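PDB 3JXE: tryptophan--tRNA ligase from Pyrococcus horikoshii, which catalyses the ATP-dependent joining of L-tryptophan to tRNA(Trp), giving tryptophanyl-tRNA, AMP and diphosphate. Local coordinates for residues Glu45-Phe50 against Thr97-Glu102; Ser83-Ile88 against Lys130-Asp135; Glu163-Ile168 against Met191-Ala196. All blocks are in the same frame, centred on the assembly; numbering follows the deposited sequence.

Contact 3 is wholly buried, contact 1 partly so, and contact 2 lies at the surface of the Rossmann domain. Contacts 1 and 2 share an element: Ser83-Ile88 leads into helix 88-104, whose later turns carry Thr97-Glu102, yet the two do not touch. In each a tryptophan on a helix receives a proline, but contact 1 adds aromatic and leucine packing, whereas contact 2 adds peptide groups, charged neighbours and a sulfate. Contact 3, on the opposite side of the chain's centre from contact 1, uses alanines, isoleucines and one phenylalanine between helices. Across the dimer, Lys130 of contact 2 makes a salt bridge with Glu163 of the second subunit, a residue of that subunit's contact 3.

Contact 1 (Glu45-Phe50 against Thr97-Glu102); sequences ELPIFF and TKWLQE
The carbonyl oxygen of Pro47 accepts the N-H of Phe50 (Phe50 N to Pro47 O 2.9 Å), closing the first turn of the helix; the side chains of both residues meet the indole of Trp99. Pro47 is the N-cap of helix 48-51, where proline is tolerated because the helix makes no use of this residue's N-H, and its ring is left to face Trp99. That ring makes the main contact: Pro47 CG stands over the five-membered ring of Trp99, 3.3 Å from the centroid and only 7° off the normal, a CH-pi interaction. Pro47 CD lies beside it, 3.6 Å from Trp99 CE2.

Phe50 approaches the same face of the indole farther along. The two form an offset edge-to-face pair, with the edge of Phe50 toward the six-membered ring of Trp99, centroids 5.9 Å apart and planes at 69°. Trp99 extends from helix 88-104, which follows strand 75-80 in the beta-alpha-beta unit opening the Rossmann fold. Its CG is anti to the backbone N (chi1 -170°), an arrangement that carries the broad ring across to the 45-50 segment; Thr42 of helix 32-42 also touches it.

The far end of the six-membered ring meets Leu46, whose CD2 comes to 4.0 Å from Trp99 CH2 although its CB points away. The next residue after Trp99, Leu100, sends CD1 to the edge of the Phe50 ring, 4.4 Å from Phe50 CZ. Leucine fits here because its branched end can fill in beside the ring while also packing on Leu76 and Leu210 of the central sheet.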
loop_
_atom_site.group_PDB
_atom_site.type_symbol
_atom_site.label_atom_id
_atom_site.label_comp_id
_atom_site.label_asym_id
_atom_site.label_seq_id
_atom_site.Cartn_x
_atom_site.Cartn_y
_atom_site.Cartn_z
ATOM N N GLU B 45 3.365 -38.361 -17.307
ATOM C CA GLU B 45 2.619 -37.821 -18.443
ATOM C C GLU B 45 2.064 -36.433 -18.127
ATOM O O GLU B 45 1.753 -36.123 -16.973
ATOM C CB GLU B 45 1.482 -38.767 -18.845
ATOM C CG GLU B 45 0.960 -38.553 -20.270
ATOM C CD GLU B 45 -0.480 -39.017 -20.468
ATOM O OE1 GLU B 45 -1.093 -38.626 -21.485
ATOM O OE2 GLU B 45 -1.004 -39.766 -19.613
ATOM N N LEU B 46 1.941 -35.608 -19.164
ATOM C CA LEU B 46 1.459 -34.235 -19.032
ATOM C C LEU B 46 -0.065 -34.159 -18.918
ATOM O O LEU B 46 -0.773 -34.919 -19.584
ATOM C CB LEU B 46 1.939 -33.390 -20.218
ATOM C CG LEU B 46 3.445 -33.142 -20.342
ATOM C CD1 LEU B 46 3.797 -32.714 -21.759
ATOM C CD2 LEU B 46 3.923 -32.113 -19.322
ATOM N N PRO B 47 -0.573 -33.241 -18.068
ATOM C CA PRO B 47 -2.011 -32.998 -17.896
ATOM C C PRO B 47 -2.697 -32.532 -19.176
ATOM O O PRO B 47 -2.046 -31.980 -20.068
ATOM C CB PRO B 47 -2.059 -31.871 -16.859
ATOM C CG PRO B 47 -0.764 -31.926 -16.169
ATOM C CD PRO B 47 0.228 -32.379 -17.183
ATOM N N ILE B 48 -4.010 -32.748 -19.238
ATOM C CA ILE B 48 -4.839 -32.413 -20.401
ATOM C C ILE B 48 -4.536 -31.028 -20.999
ATOM O O ILE B 48 -4.321 -30.905 -22.205
ATOM C CB ILE B 48 -6.363 -32.588 -20.080
ATOM C CG1 ILE B 48 -7.237 -32.163 -21.268
ATOM C CG2 ILE B 48 -6.751 -31.872 -18.772
ATOM C CD1 ILE B 48 -8.732 -32.267 -21.019
ATOM N N PHE B 49 -4.493 -30.005 -20.146
ATOM C CA PHE B 49 -4.296 -28.622 -20.588
ATOM C C PHE B 49 -2.871 -28.308 -21.049
ATOM O O PHE B 49 -2.654 -27.337 -21.776
ATOM C CB PHE B 49 -4.743 -27.630 -19.505
ATOM C CG PHE B 49 -4.369 -28.039 -18.105
ATOM C CD1 PHE B 49 -3.062 -27.901 -17.649
ATOM C CD2 PHE B 49 -5.330 -28.553 -17.241
ATOM C CE1 PHE B 49 -2.715 -28.279 -16.354
ATOM C CE2 PHE B 49 -4.995 -28.934 -15.942
ATOM C CZ PHE B 49 -3.684 -28.795 -15.499
ATOM N N PHE B 50 -1.906 -29.123 -20.629
ATOM C CA PHE B 50 -0.527 -28.951 -21.082
ATOM C C PHE B 50 -0.276 -29.599 -22.442
ATOM O O PHE B 50 0.181 -28.931 -23.371
ATOM C CB PHE B 50 0.484 -29.454 -20.043
ATOM C CG PHE B 50 0.762 -28.474 -18.932
ATOM C CD1 PHE B 50 0.856 -27.105 -19.192
ATOM C CD2 PHE B 50 0.960 -28.922 -17.629
ATOM C CE1 PHE B 50 1.116 -26.200 -18.166
ATOM C CE2 PHE B 50 1.225 -28.025 -16.597
ATOM C CZ PHE B 50 1.303 -26.662 -16.867
ATOM N N THR B 97 -1.057 -25.168 -11.474
ATOM C CA THR B 97 -0.152 -24.873 -10.368
ATOM C C THR B 97 -0.076 -26.046 -9.388
ATOM O O THR B 97 0.970 -26.287 -8.779
ATOM C CB THR B 97 -0.570 -23.587 -9.625
ATOM O OG1 THR B 97 -1.051 -22.622 -10.569
ATOM C CG2 THR B 97 0.610 -22.994 -8.880
ATOM N N LYS B 98 -1.189 -26.769 -9.248
ATOM C CA LYS B 98 -1.251 -27.981 -8.430
ATOM C C LYS B 98 -0.282 -29.035 -8.952
ATOM O O LYS B 98 0.509 -29.595 -8.193
ATOM C CB LYS B 98 -2.678 -28.543 -8.410
ATOM C CG LYS B 98 -2.820 -29.876 -7.687
ATOM C CD LYS B 98 -4.069 -30.619 -8.135
ATOM C CE LYS B 98 -4.164 -31.995 -7.492
ATOM N NZ LYS B 98 -4.433 -31.920 -6.027
ATOM N N TRP B 99 -0.354 -29.289 -10.257
ATOM C CA TRP B 99 0.482 -30.286 -10.912
ATOM C C TRP B 99 1.963 -29.924 -10.845
ATOM O O TRP B 99 2.809 -30.799 -10.650
ATOM C CB TRP B 99 0.048 -30.463 -12.366
ATOM C CG TRP B 99 0.697 -31.626 -13.040
ATOM C CD1 TRP B 99 0.236 -32.908 -13.078
ATOM C CD2 TRP B 99 1.928 -31.618 -13.776
ATOM N NE1 TRP B 99 1.099 -33.701 -13.795
ATOM C CE2 TRP B 99 2.147 -32.935 -14.233
ATOM C CE3 TRP B 99 2.867 -30.625 -14.092
ATOM C CZ2 TRP B 99 3.268 -33.290 -14.993
ATOM C CZ3 TRP B 99 3.981 -30.978 -14.847
ATOM C CH2 TRP B 99 4.171 -32.300 -15.289
ATOM N N LEU B 100 2.265 -28.636 -11.010
ATOM C CA LEU B 100 3.644 -28.151 -10.975
ATOM C C LEU B 100 4.245 -28.245 -9.575
ATOM O O LEU B 100 5.419 -28.582 -9.431
ATOM C CB LEU B 100 3.744 -26.719 -11.517
ATOM C CG LEU B 100 3.504 -26.488 -13.014
ATOM C CD1 LEU B 100 3.254 -25.013 -13.289
ATOM C CD2 LEU B 100 4.653 -27.007 -13.869
ATOM N N GLN B 101 3.442 -27.958 -8.550
ATOM C CA GLN B 101 3.884 -28.121 -7.165
ATOM C C GLN B 101 4.104 -29.597 -6.845
ATOM O O GLN B 101 5.068 -29.958 -6.169
ATOM C CB GLN B 101 2.882 -27.519 -6.180
ATOM C CG GLN B 101 3.280 -27.747 -4.705
ATOM C CD GLN B 101 2.296 -27.062 -3.755
ATOM O OE1 GLN B 101 1.080 -27.349 -3.774
ATOM N NE2 GLN B 101 2.820 -26.165 -2.897
ATOM N N GLU B 102 3.201 -30.438 -7.343
ATOM C CA GLU B 102 3.256 -31.879 -7.123
ATOM C C GLU B 102 4.567 -32.463 -7.649
ATOM O O GLU B 102 5.365 -33.004 -6.881
ATOM C CB GLU B 102 2.064 -32.551 -7.810
ATOM C CG GLU B 102 1.591 -33.844 -7.167
ATOM C CD GLU B 102 0.308 -34.359 -7.798
ATOM O OE1 GLU B 102 0.367 -34.865 -8.942
ATOM O OE2 GLU B 102 -0.758 -34.258 -7.151
#

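Contact 2 (Ser83-Ile88 against Lys130-Asp135); sequences SGPMHI and KRWAYD. With SO4 (sulfate ion), chain F.
Trp132 lays one face of its indole along the backbone of Gly84 and the ring of Pro85. Gly84 CA sits above the five-membered ring, 3.6 Å from its centroid and 15° off the normal, a CH-pi contact. The neighbouring Pro85 CD makes a looser one, 4.0 Å from the centroid of the six-membered ring of Trp132, and Pro85 CG comes to 3.5 Å from Trp132 CH2. Glycine suits this position because a CB here would run into CD of Pro85, and the very extended backbone is easy only for a residue without a side chain. A wide, flat indole in turn can follow a run of peptide and proline.

The other face of Trp132 has Arg131 NH1 above its rim, and Asp135 OD2 lies at its edge, near the ring plane; the carboxylate's OD1 is held by a salt bridge to Arg354. Gly84 O is gripped by Asn136, with a weak second bond from Arg80, so this peptide oxygen is satisfied in part by the same helix that carries the indole.

Ser83-Ile88 belongs to the 'HIGH' region, the class I signature that leads into helix 88-104. Beyond the indole, His87 turns its NE2 to a sulfate ion, which probably came from the crystallisation liquor: the N-H points at O2 nearly straight (His87 NE2 to sulfate O2 2.8 Å, 159°), with O2 at the edge of the ring. His90 NE2, Ser255 OG and Ala256 N bind the same ion, the last two from the 'KMSKS' region. Two signature motifs meeting on one anion imply a site fit for phosphate oxygens, consistent with where such enzymes hold the leaving diphosphate of ATP.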
loop_
_atom_site.group_PDB
_atom_site.type_symbol
_atom_site.label_atom_id
_atom_site.label_comp_id
_atom_site.label_asym_id
_atom_site.label_seq_id
_atom_site.Cartn_x
_atom_site.Cartn_y
_atom_site.Cartn_z
ATOM N N SER B 83 -14.100 -10.855 -6.830
ATOM C CA SER B 83 -15.201 -9.956 -7.183
ATOM C C SER B 83 -16.554 -10.633 -6.985
ATOM O O SER B 83 -17.572 -9.964 -6.803
ATOM C CB SER B 83 -15.056 -9.450 -8.622
ATOM O OG SER B 83 -14.696 -10.497 -9.507
ATOM N N GLY B 84 -16.549 -11.962 -7.016
ATOM C CA GLY B 84 -17.756 -12.759 -6.835
ATOM C C GLY B 84 -17.426 -14.239 -6.844
ATOM O O GLY B 84 -16.325 -14.629 -6.453
ATOM N N PRO B 85 -18.377 -15.079 -7.292
ATOM C CA PRO B 85 -18.127 -16.519 -7.347
ATOM C C PRO B 85 -17.130 -16.852 -8.448
ATOM O O PRO B 85 -17.083 -16.159 -9.466
ATOM C CB PRO B 85 -19.500 -17.112 -7.690
ATOM C CG PRO B 85 -20.483 -15.990 -7.576
ATOM C CD PRO B 85 -19.720 -14.735 -7.789
ATOM N N MET B 86 -16.334 -17.894 -8.233
ATOM C CA MET B 86 -15.373 -18.349 -9.232
ATOM C C MET B 86 -16.044 -19.266 -10.246
ATOM O O MET B 86 -16.858 -20.119 -9.877
ATOM C CB MET B 86 -14.207 -19.081 -8.567
ATOM C CG MET B 86 -13.221 -18.173 -7.856
ATOM S SD MET B 86 -11.877 -19.059 -7.041
ATOM C CE MET B 86 -10.917 -19.633 -8.439
ATOM N N HIS B 87 -15.710 -19.079 -11.521
ATOM C CA HIS B 87 -16.167 -19.992 -12.565
ATOM C C HIS B 87 -15.050 -20.942 -13.006
ATOM O O HIS B 87 -13.941 -20.896 -12.470
ATOM C CB HIS B 87 -16.792 -19.242 -13.753
ATOM C CG HIS B 87 -15.868 -18.282 -14.434
ATOM N ND1 HIS B 87 -14.704 -18.678 -15.059
ATOM C CD2 HIS B 87 -15.957 -16.944 -14.622
ATOM C CE1 HIS B 87 -14.106 -17.624 -15.580
ATOM N NE2 HIS B 87 -14.847 -16.559 -15.332
ATOM N N ILE B 88 -15.354 -21.797 -13.979
ATOM C CA ILE B 88 -14.435 -22.855 -14.406
ATOM C C ILE B 88 -13.137 -22.367 -15.051
ATOM O O ILE B 88 -12.099 -23.025 -14.942
ATOM C CB ILE B 88 -15.173 -23.935 -15.251
ATOM C CG1 ILE B 88 -15.320 -25.208 -14.417
ATOM C CG2 ILE B 88 -14.450 -24.236 -16.569
ATOM C CD1 ILE B 88 -16.528 -26.035 -14.763
ATOM N N LYS B 130 -13.829 -8.997 0.853
ATOM C CA LYS B 130 -13.278 -9.765 1.967
ATOM C C LYS B 130 -14.027 -11.076 2.199
ATOM O O LYS B 130 -13.406 -12.102 2.468
ATOM C CB LYS B 130 -13.254 -8.930 3.246
ATOM C CG LYS B 130 -12.058 -8.009 3.347
ATOM C CD LYS B 130 -12.213 -7.032 4.493
ATOM C CE LYS B 130 -10.981 -6.158 4.635
ATOM N NZ LYS B 130 -11.197 -5.078 5.631
ATOM N N ARG B 131 -15.354 -11.042 2.092
ATOM C CA ARG B 131 -16.152 -12.257 2.250
ATOM C C ARG B 131 -16.102 -13.150 1.006
ATOM O O ARG B 131 -16.095 -14.377 1.125
ATOM C CB ARG B 131 -17.595 -11.953 2.691
ATOM C CG ARG B 131 -18.454 -11.222 1.676
ATOM C CD ARG B 131 -19.930 -11.243 2.065
ATOM N NE ARG B 131 -20.780 -10.749 0.978
ATOM C CZ ARG B 131 -21.224 -11.493 -0.036
ATOM N NH1 ARG B 131 -20.911 -12.784 -0.124
ATOM N NH2 ARG B 131 -21.988 -10.940 -0.972
ATOM N N TRP B 132 -16.048 -12.540 -0.178
ATOM C CA TRP B 132 -15.843 -13.295 -1.417
ATOM C C TRP B 132 -14.459 -13.931 -1.450
ATOM O O TRP B 132 -14.254 -14.952 -2.110
ATOM C CB TRP B 132 -16.057 -12.424 -2.660
ATOM C CG TRP B 132 -17.496 -12.296 -3.060
ATOM C CD1 TRP B 132 -18.225 -11.146 -3.133
ATOM C CD2 TRP B 132 -18.386 -13.360 -3.427
ATOM N NE1 TRP B 132 -19.512 -11.423 -3.526
ATOM C CE2 TRP B 132 -19.639 -12.774 -3.714
ATOM C CE3 TRP B 132 -18.248 -14.751 -3.545
ATOM C CZ2 TRP B 132 -20.747 -13.530 -4.110
ATOM C CZ3 TRP B 132 -19.350 -15.501 -3.940
ATOM C CH2 TRP B 132 -20.584 -14.887 -4.216
ATOM N N ALA B 133 -13.520 -13.319 -0.731
ATOM C CA ALA B 133 -12.182 -13.870 -0.562
ATOM C C ALA B 133 -12.257 -15.241 0.097
ATOM O O ALA B 133 -11.736 -16.213 -0.448
ATOM C CB ALA B 133 -11.313 -12.932 0.249
ATOM N N TYR B 134 -12.930 -15.313 1.246
ATOM C CA TYR B 134 -13.115 -16.575 1.966
ATOM C C TYR B 134 -13.755 -17.649 1.080
ATOM O O TYR B 134 -13.296 -18.793 1.050
ATOM C CB TYR B 134 -13.935 -16.375 3.250
ATOM C CG TYR B 134 -14.162 -17.663 4.015
ATOM C CD1 TYR B 134 -13.176 -18.178 4.858
ATOM C CD2 TYR B 134 -15.353 -18.381 3.876
ATOM C CE1 TYR B 134 -13.371 -19.372 5.550
ATOM C CE2 TYR B 134 -15.559 -19.574 4.563
ATOM C CZ TYR B 134 -14.564 -20.063 5.399
ATOM O OH TYR B 134 -14.761 -21.241 6.084
ATOM N N ASP B 135 -14.810 -17.263 0.364
ATOM C CA ASP B 135 -15.516 -18.157 -0.547
ATOM C C ASP B 135 -14.579 -18.742 -1.605
ATOM O O ASP B 135 -14.601 -19.946 -1.869
ATOM C CB ASP B 135 -16.671 -17.414 -1.220
ATOM C CG ASP B 135 -17.486 -18.308 -2.132
ATOM O OD1 ASP B 135 -18.374 -19.024 -1.621
ATOM O OD2 ASP B 135 -17.238 -18.294 -3.358
HETATM S S SO4 F . -14.376 -12.639 -14.774
HETATM O O1 SO4 F . -14.385 -11.528 -15.723
HETATM O O2 SO4 F . -14.114 -13.886 -15.485
HETATM O O3 SO4 F . -13.336 -12.437 -13.770
HETATM O O4 SO4 F . -15.668 -12.709 -14.105
#

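Contact 3 (Glu163-Ile168 against Met191-Ala196); sequences EMAIPI and MIFFPA
Helices 160-171 and 189-199 meet almost at a right angle: the axes of the short segments 163-168 and 191-196 pass 9.3 Å apart, with 98° between their directions. They lie between strands 150-154 and 209-214, in a region that probably corresponds to the connective insertion separating the two halves of the Rossmann fold in class I synthetases. Each helix is kinked at a proline, Pro167 or Pro195, whose nitrogen cannot donate to the preceding turn. Within the second kink, the N-H of Ala196 reaches back only three residues, to the carbonyl of Phe193 (Ala196 N to Phe193 O 3.0 Å).

At the crossing two alanines face one another, Ala165 CA being 5.1 Å from Ala196 CA. Small side chains suit the point where the backbones come nearest; Ala165 CB lies 3.9 Å from Ala196 CB and 3.4 Å from Ala196 O. Larger residues fill in around them. Ile168 has CG1 anti to its backbone N (chi1 -159°), which leaves the CG2 branch to meet the alanine, 4.0 Å from Ala196 CB. Phe193 also extends anti to its N, carrying its ring toward the other helix, where Phe193 CZ comes within 4.3 Å of Ala165 CB.

This packing backs onto the dimer interface. The ring of Phe193 stacks on Phe193 of the second subunit, Ile166 packs on that subunit's Phe118, and Glu163 makes a salt bridge with its Lys130. A flat aromatic serves both jobs: its CZ touches helix 160-171 of its own chain while the ring stacks on its counterpart. Ile166 starts with CB directed away from the other helix, yet its chain bends back to place CD1 4.5 Å from Phe193 CZ.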
loop_
_atom_site.group_PDB
_atom_site.type_symbol
_atom_site.label_atom_id
_atom_site.label_comp_id
_atom_site.label_asym_id
_atom_site.label_seq_id
_atom_site.Cartn_x
_atom_site.Cartn_y
_atom_site.Cartn_z
ATOM N N GLU B 163 4.992 -3.455 2.142
ATOM C CA GLU B 163 6.432 -3.294 2.327
ATOM C C GLU B 163 7.210 -4.017 1.223
ATOM O O GLU B 163 8.305 -3.599 0.853
ATOM C CB GLU B 163 6.844 -3.792 3.715
ATOM C CG GLU B 163 8.243 -3.376 4.172
ATOM C CD GLU B 163 9.330 -4.352 3.745
ATOM O OE1 GLU B 163 9.049 -5.571 3.662
ATOM O OE2 GLU B 163 10.472 -3.900 3.496
ATOM N N MET B 164 6.631 -5.092 0.695
ATOM C CA MET B 164 7.231 -5.841 -0.410
ATOM C C MET B 164 7.051 -5.151 -1.762
ATOM O O MET B 164 7.722 -5.505 -2.733
ATOM C CB MET B 164 6.644 -7.251 -0.485
ATOM C CG MET B 164 7.041 -8.173 0.655
ATOM S SD MET B 164 6.089 -9.705 0.659
ATOM C CE MET B 164 6.620 -10.472 -0.873
ATOM N N ALA B 165 6.144 -4.177 -1.822
ATOM C CA ALA B 165 5.818 -3.481 -3.069
ATOM C C ALA B 165 6.566 -2.158 -3.235
ATOM O O ALA B 165 6.792 -1.707 -4.359
ATOM C CB ALA B 165 4.321 -3.248 -3.169
ATOM N N ILE B 166 6.942 -1.547 -2.114
ATOM C CA ILE B 166 7.586 -0.229 -2.107
ATOM C C ILE B 166 8.789 -0.107 -3.069
ATOM O O ILE B 166 8.836 0.841 -3.857
ATOM C CB ILE B 166 7.940 0.242 -0.656
ATOM C CG1 ILE B 166 6.675 0.402 0.200
ATOM C CG2 ILE B 166 8.740 1.543 -0.666
ATOM C CD1 ILE B 166 5.678 1.448 -0.301
ATOM N N PRO B 167 9.758 -1.051 -3.012
ATOM C CA PRO B 167 10.881 -0.995 -3.955
ATOM C C PRO B 167 10.486 -0.764 -5.423
ATOM O O PRO B 167 11.025 0.145 -6.057
ATOM C CB PRO B 167 11.545 -2.361 -3.777
ATOM C CG PRO B 167 11.296 -2.683 -2.355
ATOM C CD PRO B 167 9.905 -2.183 -2.076
ATOM N N ILE B 168 9.556 -1.560 -5.949
ATOM C CA ILE B 168 9.130 -1.411 -7.348
ATOM C C ILE B 168 8.127 -0.262 -7.551
ATOM O O ILE B 168 7.949 0.228 -8.667
ATOM C CB ILE B 168 8.609 -2.750 -7.962
ATOM C CG1 ILE B 168 8.673 -2.689 -9.496
ATOM C CG2 ILE B 168 7.203 -3.092 -7.452
ATOM C CD1 ILE B 168 8.638 -4.031 -10.194
ATOM N N MET B 191 -5.788 2.379 -7.546
ATOM C CA MET B 191 -5.727 1.625 -8.797
ATOM C C MET B 191 -4.333 1.721 -9.401
ATOM O O MET B 191 -3.770 0.726 -9.858
ATOM C CB MET B 191 -6.752 2.152 -9.806
ATOM C CG MET B 191 -8.203 1.852 -9.475
ATOM S SD MET B 191 -9.213 1.828 -10.968
ATOM C CE MET B 191 -9.960 3.439 -10.970
ATOM N N ILE B 192 -3.787 2.934 -9.389
ATOM C CA ILE B 192 -2.482 3.223 -9.980
ATOM C C ILE B 192 -1.345 2.543 -9.217
ATOM O O ILE B 192 -0.355 2.118 -9.815
ATOM C CB ILE B 192 -2.268 4.756 -10.101
ATOM C CG1 ILE B 192 -3.135 5.301 -11.242
ATOM C CG2 ILE B 192 -0.793 5.108 -10.325
ATOM C CD1 ILE B 192 -3.308 6.793 -11.239
ATOM N N PHE B 193 -1.507 2.428 -7.903
ATOM C CA PHE B 193 -0.504 1.790 -7.059
ATOM C C PHE B 193 -0.516 0.274 -7.182
ATOM O O PHE B 193 0.530 -0.368 -7.075
ATOM C CB PHE B 193 -0.712 2.183 -5.600
ATOM C CG PHE B 193 0.291 1.577 -4.657
ATOM C CD1 PHE B 193 -0.074 0.538 -3.809
ATOM C CD2 PHE B 193 1.602 2.042 -4.618
ATOM C CE1 PHE B 193 0.849 -0.027 -2.936
ATOM C CE2 PHE B 193 2.530 1.484 -3.749
ATOM C CZ PHE B 193 2.154 0.446 -2.908
ATOM N N PHE B 194 -1.699 -0.290 -7.421
ATOM C CA PHE B 194 -1.902 -1.736 -7.334
ATOM C C PHE B 194 -0.917 -2.639 -8.098
ATOM O O PHE B 194 -0.552 -3.694 -7.583
ATOM C CB PHE B 194 -3.347 -2.136 -7.660
ATOM C CG PHE B 194 -3.558 -3.621 -7.670
ATOM C CD1 PHE B 194 -3.634 -4.317 -8.872
ATOM C CD2 PHE B 194 -3.621 -4.335 -6.476
ATOM C CE1 PHE B 194 -3.797 -5.694 -8.886
ATOM C CE2 PHE B 194 -3.783 -5.713 -6.481
ATOM C CZ PHE B 194 -3.871 -6.395 -7.690
ATOM N N PRO B 195 -0.498 -2.255 -9.325
ATOM C CA PRO B 195 0.464 -3.112 -10.031
ATOM C C PRO B 195 1.694 -3.486 -9.195
ATOM O O PRO B 195 2.229 -4.586 -9.353
ATOM C CB PRO B 195 0.872 -2.258 -11.231
ATOM C CG PRO B 195 -0.312 -1.419 -11.495
ATOM C CD PRO B 195 -0.876 -1.087 -10.145
ATOM N N ALA B 196 2.122 -2.586 -8.311
ATOM C CA ALA B 196 3.226 -2.861 -7.389
ATOM C C ALA B 196 2.886 -4.005 -6.429
ATOM O O ALA B 196 3.752 -4.812 -6.088
ATOM C CB ALA B 196 3.603 -1.606 -6.617
#